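Local coordinates for multidrug resistance protein (Vibrio cholerae, PDB 1YC9) that probably serves as the outer membrane exit channel of a multidrug efflux system and could be involved in resistance to puromycin, acriflavine and tetraphenylarsonium chloride, at residues Arg156-Ala159 against Asn160-Thr163; Ala166-Gln169 against Val170-Thr174; Ala368-Asn371 against Lys372-Ala376; Glu406-Leu409 against Asn410-Ala414; Val416-Gln419 against Ser420-Phe423. The protein carries 1 engineered substitution. All blocks are in the same frame, centred on the assembly; numbering follows the deposited sequence.

From the N terminus, contacts 1 and 2 follow each other along helix 117-183, contact 3 lies on helix 326-391, and contacts 4 and 5 follow on helix 398-433. Each closes only about a turn of helix, so they run in series along the chain and none encloses or crosses another. Their meaning comes from lateral packing. Helix 398-433 is the common neighbour: contact 4 touches contacts 1, 2 and 3, and contact 5 touches contacts 1 and 3, which are themselves about 11 Å apart at their nearest atoms. The two halves of the chain are thereby joined, and contacts 3, 4 and 5 also reach the second subunit of the trimer.

Contact 1: residues Arg156-Ala159 against Asn160-Thr163; sequences RLYA and NQET
Asn160 folds back one turn onto Arg156 and gives its carbonyl oxygen two hydrogen bonds. Asn160 N reaches Arg156 O at 3.0 Å in the ordinary helical way, and Asn160 ND2 reaches the same oxygen at 2.9 Å with an almost straight N-H...O angle of 178°. The two donors come from opposite faces of the carbonyl plane; ND2 stands well above it rather than on a lone pair. Asparagine suits this place because its short chain, with CG beside its own backbone N (chi1 -84°), returns an amide to the preceding turn. The Arg156 guanidinium lies obliquely near that amide, its NH2 3.4 Å from Asn160 ND2, a meeting of two donors and not a bond. Nearly a turn on, the backbone N of Thr163 bonds Ala159 O, and its OG1 lies 3.0 Å from the same oxygen. On another face the Tyr158 ring and the Gln161 side chain run side by side.

Further out, Glu153 forms a salt bridge with Arg156 NE, Arg413 NE bonds Asn160 OD1 and so fixes the amide's rotation, and Lys217 meets Tyr158 OH. Bonding back to the i-4 carbonyl commonly satisfies a buried polar group within a helix; helix 117-183, here between helices 189-223 and 398-433, belongs to the alpha-helical barrel of outer membrane factors.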
loop_
_atom_site.group_PDB
_atom_site.type_symbol
_atom_site.label_atom_id
_atom_site.label_comp_id
_atom_site.label_asym_id
_atom_site.label_seq_id
_atom_site.Cartn_x
_atom_site.Cartn_y
_atom_site.Cartn_z
ATOM N N ARG A 156 -27.642 -7.624 -1.523
ATOM C CA ARG A 156 -27.663 -8.285 -0.246
ATOM C C ARG A 156 -28.353 -7.385 0.770
ATOM O O ARG A 156 -29.142 -7.872 1.592
ATOM C CB ARG A 156 -26.276 -8.611 0.249
ATOM C CG ARG A 156 -26.222 -9.561 1.424
ATOM C CD ARG A 156 -24.862 -9.709 2.096
ATOM N NE ARG A 156 -24.471 -8.460 2.718
ATOM C CZ ARG A 156 -24.881 -8.032 3.903
ATOM N NH1 ARG A 156 -24.481 -6.854 4.341
ATOM N NH2 ARG A 156 -25.696 -8.746 4.650
ATOM N N LEU A 157 -28.022 -6.104 0.722
ATOM C CA LEU A 157 -28.610 -5.131 1.643
ATOM C C LEU A 157 -30.122 -5.004 1.427
ATOM O O LEU A 157 -30.908 -4.976 2.410
ATOM C CB LEU A 157 -27.907 -3.791 1.532
ATOM C CG LEU A 157 -26.525 -3.824 2.157
ATOM C CD1 LEU A 157 -25.752 -2.570 1.701
ATOM C CD2 LEU A 157 -26.577 -3.961 3.676
ATOM N N TYR A 158 -30.540 -4.923 0.176
ATOM C CA TYR A 158 -31.971 -4.823 -0.157
ATOM C C TYR A 158 -32.702 -6.086 0.283
ATOM O O TYR A 158 -33.802 -5.990 0.805
ATOM C CB TYR A 158 -32.216 -4.581 -1.652
ATOM C CG TYR A 158 -32.372 -3.161 -2.053
ATOM C CD1 TYR A 158 -31.286 -2.445 -2.577
ATOM C CD2 TYR A 158 -33.582 -2.508 -1.932
ATOM C CE1 TYR A 158 -31.412 -1.139 -2.981
ATOM C CE2 TYR A 158 -33.722 -1.144 -2.337
ATOM C CZ TYR A 158 -32.621 -0.481 -2.867
ATOM O OH TYR A 158 -32.678 0.806 -3.279
ATOM N N ALA A 159 -32.073 -7.259 0.151
ATOM C CA ALA A 159 -32.675 -8.494 0.648
ATOM C C ALA A 159 -32.850 -8.485 2.168
ATOM O O ALA A 159 -33.895 -8.902 2.676
ATOM C CB ALA A 159 -31.836 -9.753 0.210
ATOM N N ASN A 160 -31.814 -8.033 2.890
ATOM C CA ASN A 160 -31.906 -7.904 4.327
ATOM C C ASN A 160 -32.967 -6.853 4.708
ATOM O O ASN A 160 -33.703 -7.069 5.658
ATOM C CB ASN A 160 -30.544 -7.578 4.932
ATOM C CG ASN A 160 -29.714 -8.813 5.166
ATOM O OD1 ASN A 160 -29.714 -9.364 6.229
ATOM N ND2 ASN A 160 -29.001 -9.264 4.135
ATOM N N GLN A 161 -33.097 -5.786 3.915
ATOM C CA GLN A 161 -34.145 -4.827 4.133
ATOM C C GLN A 161 -35.529 -5.493 4.025
ATOM O O GLN A 161 -36.359 -5.310 4.901
ATOM C CB GLN A 161 -34.036 -3.665 3.191
ATOM C CG GLN A 161 -35.218 -2.654 3.323
ATOM C CD GLN A 161 -35.171 -1.551 2.306
ATOM O OE1 GLN A 161 -35.338 -1.787 1.112
ATOM N NE2 GLN A 161 -34.975 -0.354 2.765
ATOM N N GLU A 162 -35.761 -6.299 2.993
ATOM C CA GLU A 162 -37.075 -6.911 2.825
ATOM C C GLU A 162 -37.381 -7.831 4.011
ATOM O O GLU A 162 -38.485 -7.798 4.607
ATOM C CB GLU A 162 -37.118 -7.693 1.524
ATOM C CG GLU A 162 -38.520 -7.989 1.052
ATOM C CD GLU A 162 -38.526 -8.491 -0.374
ATOM O OE1 GLU A 162 -38.251 -9.684 -0.524
ATOM O OE2 GLU A 162 -38.791 -7.702 -1.324
ATOM N N THR A 163 -36.408 -8.642 4.365
ATOM C CA THR A 163 -36.520 -9.596 5.471
ATOM C C THR A 163 -36.792 -8.943 6.834
ATOM O O THR A 163 -37.699 -9.374 7.612
ATOM C CB THR A 163 -35.232 -10.387 5.544
ATOM O OG1 THR A 163 -35.072 -11.125 4.321
ATOM C CG2 THR A 163 -35.247 -11.439 6.651
#

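Contact 2: residues Ala166-Gln169 against Val170-Thr174; sequences AALQ and VRNKT
Ala166 O receives the backbone N of Val170 in a rather long bond of 3.3 Å, one step in the long, regular helix 117-183 of the periplasmic alpha-barrel that outer membrane factors build. Ala166 is exposed and takes part through this carbonyl.

Ala167 is buried, and its small size matters: its CB sits over one face of the Arg171 guanidinium, 3.6 Å from NH1. In Arg171, chi1 sets CG beside the backbone N, 3.2 Å from Ala167 O; the bend at chi2 (-52°) then returns the guanidinium over Ala167. A long, weak ion pair with Glu405 draws on its NE, and Leu409 of helix 398-433 packs against both residues.

Leu168 looks to the other neighbour, helix 189-223, where it touches Leu206. Its branch also meets the amide of Asn172: CG lies 3.9 Å from ND2, while CD1 lies equally near OD1.

Gln169, exposed, bends sharply at chi2 (-34°), so that its amide curls back and NE2 bonds the carbonyl of His165. This leaves the oxygen turned toward Asn172, and one water links the two amides, donating to Gln169 OE1 at a short 2.5 Å and accepting from Asn172 ND2 at 2.8 Å.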
loop_
_atom_site.group_PDB
_atom_site.type_symbol
_atom_site.label_atom_id
_atom_site.label_comp_id
_atom_site.label_asym_id
_atom_site.label_seq_id
_atom_site.Cartn_x
_atom_site.Cartn_y
_atom_site.Cartn_z
ATOM N N ALA A 166 -40.274 -7.058 6.833
ATOM C CA ALA A 166 -41.357 -8.041 6.999
ATOM C C ALA A 166 -41.420 -8.533 8.432
ATOM O O ALA A 166 -42.538 -8.644 9.005
ATOM C CB ALA A 166 -41.199 -9.218 6.066
ATOM N N ALA A 167 -40.263 -8.811 9.038
ATOM C CA ALA A 167 -40.242 -9.165 10.432
ATOM C C ALA A 167 -40.804 -8.021 11.302
ATOM O O ALA A 167 -41.550 -8.298 12.254
ATOM C CB ALA A 167 -38.860 -9.568 10.920
ATOM N N LEU A 168 -40.457 -6.772 10.974
ATOM C CA LEU A 168 -40.957 -5.615 11.738
ATOM C C LEU A 168 -42.475 -5.583 11.730
ATOM O O LEU A 168 -43.072 -5.229 12.756
ATOM C CB LEU A 168 -40.406 -4.291 11.212
ATOM C CG LEU A 168 -40.828 -3.011 11.924
ATOM C CD1 LEU A 168 -40.525 -3.065 13.400
ATOM C CD2 LEU A 168 -40.213 -1.808 11.218
ATOM N N GLN A 169 -43.093 -5.904 10.591
ATOM C CA GLN A 169 -44.557 -5.842 10.491
ATOM C C GLN A 169 -45.177 -6.834 11.449
ATOM O O GLN A 169 -46.175 -6.521 12.140
ATOM C CB GLN A 169 -45.057 -6.082 9.078
ATOM C CG GLN A 169 -44.600 -5.087 8.030
ATOM C CD GLN A 169 -44.449 -3.666 8.530
ATOM O OE1 GLN A 169 -45.450 -2.963 8.745
ATOM N NE2 GLN A 169 -43.190 -3.214 8.687
ATOM N N VAL A 170 -44.538 -7.994 11.544
ATOM C CA VAL A 170 -44.929 -9.025 12.462
ATOM C C VAL A 170 -44.731 -8.618 13.939
ATOM O O VAL A 170 -45.649 -8.818 14.765
ATOM C CB VAL A 170 -44.197 -10.340 12.132
ATOM C CG1 VAL A 170 -44.429 -11.394 13.213
ATOM C CG2 VAL A 170 -44.681 -10.861 10.756
ATOM N N ARG A 171 -43.560 -8.068 14.264
ATOM C CA ARG A 171 -43.274 -7.589 15.608
ATOM C C ARG A 171 -44.294 -6.567 16.098
ATOM O O ARG A 171 -44.661 -6.604 17.276
ATOM C CB ARG A 171 -41.857 -6.977 15.737
ATOM C CG ARG A 171 -40.707 -7.900 15.346
ATOM C CD ARG A 171 -40.717 -9.228 16.005
ATOM N NE ARG A 171 -39.735 -10.202 15.514
ATOM C CZ ARG A 171 -39.869 -10.947 14.406
ATOM N NH1 ARG A 171 -40.924 -10.829 13.594
ATOM N NH2 ARG A 171 -38.938 -11.841 14.115
ATOM N N ASN A 172 -44.705 -5.661 15.223
ATOM C CA ASN A 172 -45.718 -4.669 15.512
ATOM C C ASN A 172 -47.076 -5.352 15.739
ATOM O O ASN A 172 -47.805 -4.997 16.687
ATOM C CB ASN A 172 -45.791 -3.632 14.401
ATOM C CG ASN A 172 -44.574 -2.694 14.399
ATOM O OD1 ASN A 172 -43.875 -2.596 15.383
ATOM N ND2 ASN A 172 -44.343 -2.014 13.297
ATOM N N LYS A 173 -47.369 -6.379 14.932
ATOM C CA LYS A 173 -48.626 -7.144 15.083
ATOM C C LYS A 173 -48.641 -7.905 16.415
ATOM O O LYS A 173 -49.689 -8.064 17.032
ATOM C CB LYS A 173 -48.862 -8.113 13.899
ATOM C CG LYS A 173 -49.570 -7.506 12.684
ATOM C CD LYS A 173 -51.063 -7.342 12.981
ATOM C CE LYS A 173 -51.907 -6.889 11.767
ATOM N NZ LYS A 173 -53.339 -6.816 12.212
ATOM N N THR A 174 -47.484 -8.323 16.888
ATOM C CA THR A 174 -47.370 -9.023 18.144
ATOM C C THR A 174 -47.561 -8.083 19.343
ATOM O O THR A 174 -48.197 -8.454 20.344
ATOM C CB THR A 174 -46.019 -9.687 18.232
ATOM O OG1 THR A 174 -45.879 -10.614 17.148
ATOM C CG2 THR A 174 -45.889 -10.545 19.470
HETATM O O HOH W 1 -46.035 -2.510 11.182
#

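Contact 3: residues Ala368-Asn371 against Lys372-Ala376; sequences ARIN and KTEQA
The hydroxyl of Thr373 donates a short hydrogen bond, 2.7 Å from OG1 to Arg369 O, and the backbone N of Thr373 reaches that same oxygen at 2.9 Å. The two donors approach from opposite faces of the carbonyl plane, OG1 standing 37° above it. The torsion responsible sets OG1 beside threonine's own N (chi1 -55°), facing the preceding turn. Threonine is apt here because the residue is buried: its hydroxyl is satisfied within the helix, and its methyl remains for packing. Another short bond, 2.7 Å, joins Glu374 N to Ile370 O.

Around these bonds the contacts are looser. Ile370 CG2 touches Glu374 at CD, 3.8 Å away, the carboxylate passing across the methyl. Asn371 OD1 lies 3.8 Å from Glu374 OE1, oxygen against oxygen, with the amide and carboxylate planes 24° apart; OD1 has its hydrogen bond from Gln367 NE2. Lys372 CG, set beside its backbone N, lies 3.4 Å from Ala368 O; the chain beyond it is bent twice.

Helix 326-391, predicted to form a coiled coil here, is flanked by helix 398-433, whose Leu418 meets Arg369, Ile370 and Thr373. Towards the second subunit, Arg369 NH1 makes a salt bridge with Glu211 of that chain, and Thr373 packs on its Ala204.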
loop_
_atom_site.group_PDB
_atom_site.type_symbol
_atom_site.label_atom_id
_atom_site.label_comp_id
_atom_site.label_asym_id
_atom_site.label_seq_id
_atom_site.Cartn_x
_atom_site.Cartn_y
_atom_site.Cartn_z
ATOM N N ALA A 368 -24.846 -27.071 0.220
ATOM C CA ALA A 368 -25.160 -27.713 1.483
ATOM C C ALA A 368 -25.393 -26.703 2.592
ATOM O O ALA A 368 -26.269 -26.925 3.449
ATOM C CB ALA A 368 -24.118 -28.629 1.859
ATOM N N ARG A 369 -24.569 -25.635 2.616
ATOM C CA ARG A 369 -24.813 -24.510 3.541
ATOM C C ARG A 369 -26.216 -23.921 3.385
ATOM O O ARG A 369 -26.958 -23.766 4.369
ATOM C CB ARG A 369 -23.735 -23.424 3.354
ATOM C CG ARG A 369 -22.377 -23.893 3.814
ATOM C CD ARG A 369 -21.303 -22.837 3.767
ATOM N NE ARG A 369 -21.639 -21.774 4.728
ATOM C CZ ARG A 369 -20.924 -20.663 4.856
ATOM N NH1 ARG A 369 -19.851 -20.499 4.115
ATOM N NH2 ARG A 369 -21.294 -19.726 5.729
ATOM N N ILE A 370 -26.589 -23.618 2.145
ATOM C CA ILE A 370 -27.879 -23.079 1.828
ATOM C C ILE A 370 -28.980 -24.071 2.261
ATOM O O ILE A 370 -29.947 -23.673 2.883
ATOM C CB ILE A 370 -27.960 -22.753 0.338
ATOM C CG1 ILE A 370 -27.133 -21.480 0.048
ATOM C CG2 ILE A 370 -29.442 -22.603 -0.179
ATOM C CD1 ILE A 370 -27.229 -20.971 -1.418
ATOM N N ASN A 371 -28.784 -25.332 1.946
ATOM C CA ASN A 371 -29.743 -26.397 2.254
ATOM C C ASN A 371 -30.035 -26.486 3.742
ATOM O O ASN A 371 -31.197 -26.430 4.150
ATOM C CB ASN A 371 -29.177 -27.726 1.771
ATOM C CG ASN A 371 -29.378 -27.927 0.264
ATOM O OD1 ASN A 371 -30.034 -27.123 -0.378
ATOM N ND2 ASN A 371 -28.807 -29.017 -0.302
ATOM N N LYS A 372 -28.982 -26.595 4.545
ATOM C CA LYS A 372 -29.161 -26.661 5.986
ATOM C C LYS A 372 -29.759 -25.367 6.518
ATOM O O LYS A 372 -30.579 -25.376 7.447
ATOM C CB LYS A 372 -27.862 -27.001 6.705
ATOM C CG LYS A 372 -27.224 -28.346 6.366
ATOM C CD LYS A 372 -28.133 -29.602 6.467
ATOM C CE LYS A 372 -28.931 -29.748 7.728
ATOM N NZ LYS A 372 -29.850 -31.036 7.766
ATOM N N THR A 373 -29.375 -24.234 5.951
ATOM C CA THR A 373 -29.914 -22.972 6.441
ATOM C C THR A 373 -31.410 -22.832 6.036
ATOM O O THR A 373 -32.211 -22.339 6.820
ATOM C CB THR A 373 -29.083 -21.793 5.927
ATOM O OG1 THR A 373 -27.691 -21.975 6.268
ATOM C CG2 THR A 373 -29.514 -20.519 6.621
ATOM N N GLU A 374 -31.772 -23.295 4.843
ATOM C CA GLU A 374 -33.189 -23.354 4.431
ATOM C C GLU A 374 -34.006 -24.215 5.411
ATOM O O GLU A 374 -35.121 -23.867 5.775
ATOM C CB GLU A 374 -33.371 -23.929 3.008
ATOM C CG GLU A 374 -33.110 -22.922 1.895
ATOM C CD GLU A 374 -33.080 -23.495 0.470
ATOM O OE1 GLU A 374 -32.850 -24.708 0.271
ATOM O OE2 GLU A 374 -33.249 -22.688 -0.451
ATOM N N GLN A 375 -33.467 -25.347 5.779
ATOM C CA GLN A 375 -34.098 -26.231 6.752
ATOM C C GLN A 375 -34.266 -25.512 8.114
ATOM O O GLN A 375 -35.296 -25.618 8.739
ATOM C CB GLN A 375 -33.298 -27.504 6.891
ATOM C CG GLN A 375 -33.283 -28.365 5.597
ATOM C CD GLN A 375 -32.308 -29.487 5.675
ATOM O OE1 GLN A 375 -31.658 -29.863 4.663
ATOM N NE2 GLN A 375 -32.160 -30.031 6.838
ATOM N N ALA A 376 -33.264 -24.755 8.570
ATOM C CA ALA A 376 -33.417 -24.020 9.815
ATOM C C ALA A 376 -34.523 -22.973 9.675
ATOM O O ALA A 376 -35.314 -22.822 10.579
ATOM C CB ALA A 376 -32.089 -23.337 10.237
#

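Contact 4: residues Glu406-Leu409 against Asn410-Ala414; sequences ESLL and NNQRA
Leu408 and Gln412, Leu409 and Arg413 are the side-chain pairs that carry this turn of helix 398-433, the last long helix of the chain's share of the trimeric alpha-barrel. The regular helical bonds underlie them: Asn410, Asn411, Gln412 and Arg413 each give their N-H to the carbonyl four residues earlier.

In the van der Waals packing, the branch of Leu408 lies against the amide of Gln412, CG 3.7 Å from CD. Leucine and glutamine approach at an angle: chi1 of Gln412 (-75°) puts its CG beside the backbone N and 3.2 Å from Leu408 O, and the extended chain beyond carries the amide onto the leucine. Leu409 and Arg413 instead run alongside each other, with Leu409 CD1 4.0 Å from Arg413 CD. The arginine chain is suited to this double role: its methylene part covers the leucine, while its guanidinium goes on to a salt bridge from NH1 to Glu205. Leu409 in turn faces Ala167 and Arg171 of helix 117-183.

Two asparagines form the polar group, and neither achieves an amide-to-carbonyl bond. Asn411 ND2 comes within 3.0 Å of Ser407 O, yet the angle is poor, because chi2 of -38° leaves the N-H aimed elsewhere. Asn410 is similar at the exposed side, its ND2 3.3 Å from Glu406 O. Ser407 OG has a weak hydrogen bond from Gln194 of the second subunit, whose Ser201 packs against Asn411. Beside Asn410, Glu406 CG stands 3.8 Å from Asn410 ND2.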
loop_
_atom_site.group_PDB
_atom_site.type_symbol
_atom_site.label_atom_id
_atom_site.label_comp_id
_atom_site.label_asym_id
_atom_site.label_seq_id
_atom_site.Cartn_x
_atom_site.Cartn_y
_atom_site.Cartn_z
ATOM N N GLU A 406 -37.204 -14.837 16.964
ATOM C CA GLU A 406 -35.775 -14.464 16.925
ATOM C C GLU A 406 -34.976 -15.488 16.087
ATOM O O GLU A 406 -34.164 -15.113 15.207
ATOM C CB GLU A 406 -35.270 -14.460 18.354
ATOM C CG GLU A 406 -33.785 -14.223 18.478
ATOM C CD GLU A 406 -33.471 -12.834 18.858
ATOM O OE1 GLU A 406 -34.250 -11.915 18.489
ATOM O OE2 GLU A 406 -32.444 -12.696 19.538
ATOM N N SER A 407 -35.227 -16.763 16.365
ATOM C CA SER A 407 -34.602 -17.868 15.661
ATOM C C SER A 407 -34.935 -17.771 14.177
ATOM O O SER A 407 -34.027 -17.915 13.341
ATOM C CB SER A 407 -35.047 -19.216 16.263
ATOM O OG SER A 407 -34.744 -20.284 15.374
ATOM N N LEU A 408 -36.206 -17.501 13.840
ATOM C CA LEU A 408 -36.632 -17.344 12.442
ATOM C C LEU A 408 -35.909 -16.223 11.723
ATOM O O LEU A 408 -35.359 -16.406 10.670
ATOM C CB LEU A 408 -38.135 -17.139 12.297
ATOM C CG LEU A 408 -38.632 -16.898 10.861
ATOM C CD1 LEU A 408 -38.307 -18.093 9.975
ATOM C CD2 LEU A 408 -40.112 -16.601 10.859
ATOM N N LEU A 409 -35.932 -15.039 12.310
ATOM C CA LEU A 409 -35.273 -13.900 11.732
ATOM C C LEU A 409 -33.769 -14.142 11.559
ATOM O O LEU A 409 -33.244 -13.734 10.565
ATOM C CB LEU A 409 -35.505 -12.632 12.575
ATOM C CG LEU A 409 -34.854 -11.334 12.047
ATOM C CD1 LEU A 409 -35.255 -11.068 10.604
ATOM C CD2 LEU A 409 -35.248 -10.053 12.929
ATOM N N ASN A 410 -33.094 -14.713 12.538
ATOM C CA ASN A 410 -31.657 -14.943 12.451
ATOM C C ASN A 410 -31.359 -15.872 11.266
ATOM O O ASN A 410 -30.478 -15.604 10.465
ATOM C CB ASN A 410 -31.108 -15.542 13.742
ATOM C CG ASN A 410 -31.019 -14.530 14.841
ATOM O OD1 ASN A 410 -31.021 -13.329 14.559
ATOM N ND2 ASN A 410 -30.949 -14.995 16.081
ATOM N N ASN A 411 -32.178 -16.916 11.121
ATOM C CA ASN A 411 -31.993 -17.887 10.044
ATOM C C ASN A 411 -32.361 -17.337 8.673
ATOM O O ASN A 411 -31.686 -17.618 7.712
ATOM C CB ASN A 411 -32.751 -19.192 10.335
ATOM C CG ASN A 411 -32.271 -19.888 11.593
ATOM O OD1 ASN A 411 -31.108 -19.886 11.867
ATOM N ND2 ASN A 411 -33.156 -20.569 12.288
ATOM N N GLN A 412 -33.372 -16.481 8.598
ATOM C CA GLN A 412 -33.761 -15.846 7.366
ATOM C C GLN A 412 -32.659 -14.927 6.875
ATOM O O GLN A 412 -32.380 -14.878 5.703
ATOM C CB GLN A 412 -35.045 -15.037 7.537
ATOM C CG GLN A 412 -36.290 -15.864 7.622
ATOM C CD GLN A 412 -37.521 -15.000 7.926
ATOM O OE1 GLN A 412 -37.453 -13.993 8.691
ATOM N NE2 GLN A 412 -38.647 -15.381 7.332
ATOM N N ARG A 413 -32.032 -14.187 7.783
ATOM C CA ARG A 413 -30.942 -13.325 7.380
ATOM C C ARG A 413 -29.743 -14.132 6.914
ATOM O O ARG A 413 -29.121 -13.771 5.906
ATOM C CB ARG A 413 -30.595 -12.391 8.514
ATOM C CG ARG A 413 -31.702 -11.378 8.603
ATOM C CD ARG A 413 -31.439 -10.287 9.559
ATOM N NE ARG A 413 -30.585 -9.259 8.957
ATOM C CZ ARG A 413 -30.018 -8.294 9.686
ATOM N NH1 ARG A 413 -30.261 -8.263 10.992
ATOM N NH2 ARG A 413 -29.232 -7.374 9.130
ATOM N N ALA A 414 -29.436 -15.211 7.628
ATOM C CA ALA A 414 -28.344 -16.111 7.247
ATOM C C ALA A 414 -28.596 -16.647 5.867
ATOM O O ALA A 414 -27.713 -16.686 5.031
ATOM C CB ALA A 414 -28.164 -17.226 8.269
#

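Contact 5: residues Val416-Gln419 against Ser420-Phe423; sequences VNLQ and SRAF
The backbone N of Ala422 is shared between two carbonyls of the preceding turn: it bonds Gln419 O at 3.1 Å and, more weakly, Leu418 O at 3.3 Å. Both angles at hydrogen are well bent, as in a forked donor pointing squarely at neither oxygen. It comes to Gln419 O from far above the carbonyl plane (66° out of it), while Phe423 N stays 3.8 Å from that oxygen, so the helix here leans from four-residue spacing toward three. Two residues earlier Ser420 N still meets Val416 O at a regular 3.0 Å.

This is a stretch of helix 398-433 within the periplasmic alpha-barrel of the outer membrane factor fold, with helices 117-183 and 326-391 for neighbours. Alanine fits at 422 because its side chain adds little bulk where CB is already 3.3 Å from Gln419 O and Leu366 packs near.

Arg421 crosses Leu418 at its aliphatic part, Arg421 CD 4.2 Å from Leu418 CD2. Its chain, extended from CG to NE with CG anti to N (chi1 -176°), carries the guanidinium away to a salt bridge between NH2 and Glu211 of the second subunit. Phe423 turns its buried ring elsewhere, into an edge-to-face pair with Tyr30.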
loop_
_atom_site.group_PDB
_atom_site.type_symbol
_atom_site.label_atom_id
_atom_site.label_comp_id
_atom_site.label_asym_id
_atom_site.label_seq_id
_atom_site.Cartn_x
_atom_site.Cartn_y
_atom_site.Cartn_z
ATOM N N VAL A 416 -30.510 -15.318 3.371
ATOM C CA VAL A 416 -30.403 -14.253 2.381
ATOM C C VAL A 416 -28.907 -13.983 2.145
ATOM O O VAL A 416 -28.485 -13.744 1.032
ATOM C CB VAL A 416 -31.116 -12.977 2.911
ATOM C CG1 VAL A 416 -30.436 -11.710 2.491
ATOM C CG2 VAL A 416 -32.602 -12.988 2.540
ATOM N N ASN A 417 -28.095 -13.997 3.201
ATOM C CA ASN A 417 -26.683 -13.736 2.995
ATOM C C ASN A 417 -25.983 -14.846 2.168
ATOM O O ASN A 417 -25.038 -14.555 1.405
ATOM C CB ASN A 417 -25.971 -13.535 4.311
ATOM C CG ASN A 417 -26.393 -12.265 5.010
ATOM O OD1 ASN A 417 -26.262 -12.126 6.252
ATOM N ND2 ASN A 417 -26.892 -11.349 4.258
ATOM N N LEU A 418 -26.414 -16.081 2.356
ATOM C CA LEU A 418 -25.884 -17.245 1.576
ATOM C C LEU A 418 -26.331 -17.259 0.128
ATOM O O LEU A 418 -25.571 -17.647 -0.783
ATOM C CB LEU A 418 -26.207 -18.588 2.246
ATOM C CG LEU A 418 -25.414 -18.949 3.499
ATOM C CD1 LEU A 418 -26.037 -20.166 4.161
ATOM C CD2 LEU A 418 -23.938 -19.270 3.192
ATOM N N GLN A 419 -27.569 -16.839 -0.105
ATOM C CA GLN A 419 -28.086 -16.620 -1.463
ATOM C C GLN A 419 -27.314 -15.539 -2.186
ATOM O O GLN A 419 -26.908 -15.712 -3.339
ATOM C CB GLN A 419 -29.574 -16.280 -1.424
ATOM C CG GLN A 419 -30.400 -17.460 -0.954
ATOM C CD GLN A 419 -31.843 -17.124 -0.659
ATOM O OE1 GLN A 419 -32.186 -15.981 -0.336
ATOM N NE2 GLN A 419 -32.697 -18.136 -0.766
ATOM N N SER A 420 -27.032 -14.436 -1.496
ATOM C CA SER A 420 -26.158 -13.403 -2.034
ATOM C C SER A 420 -24.747 -13.898 -2.305
ATOM O O SER A 420 -24.108 -13.486 -3.289
ATOM C CB SER A 420 -26.074 -12.192 -1.079
ATOM O OG SER A 420 -25.115 -11.264 -1.582
ATOM N N ARG A 421 -24.269 -14.798 -1.463
ATOM C CA ARG A 421 -22.978 -15.386 -1.629
ATOM C C ARG A 421 -22.838 -16.116 -2.959
ATOM O O ARG A 421 -21.732 -16.178 -3.496
ATOM C CB ARG A 421 -22.645 -16.300 -0.461
ATOM C CG ARG A 421 -21.270 -16.904 -0.460
ATOM C CD ARG A 421 -20.965 -17.562 0.840
ATOM N NE ARG A 421 -19.694 -18.255 0.865
ATOM C CZ ARG A 421 -18.531 -17.620 1.050
ATOM N NH1 ARG A 421 -18.483 -16.301 1.191
ATOM N NH2 ARG A 421 -17.410 -18.308 1.094
ATOM N N ALA A 422 -23.927 -16.673 -3.463
ATOM C CA ALA A 422 -23.902 -17.375 -4.765
ATOM C C ALA A 422 -23.518 -16.408 -5.869
ATOM O O ALA A 422 -22.696 -16.725 -6.726
ATOM C CB ALA A 422 -25.235 -18.019 -5.045
ATOM N N PHE A 423 -24.068 -15.195 -5.828
ATOM C CA PHE A 423 -23.716 -14.153 -6.765
ATOM C C PHE A 423 -22.253 -13.740 -6.579
ATOM O O PHE A 423 -21.509 -13.698 -7.550
ATOM C CB PHE A 423 -24.664 -12.984 -6.617
ATOM C CG PHE A 423 -24.444 -11.828 -7.587
ATOM C CD1 PHE A 423 -23.946 -11.998 -8.873
ATOM C CD2 PHE A 423 -24.754 -10.544 -7.178
ATOM C CE1 PHE A 423 -23.822 -10.918 -9.743
ATOM C CE2 PHE A 423 -24.602 -9.442 -8.021
ATOM C CZ PHE A 423 -24.104 -9.625 -9.314
#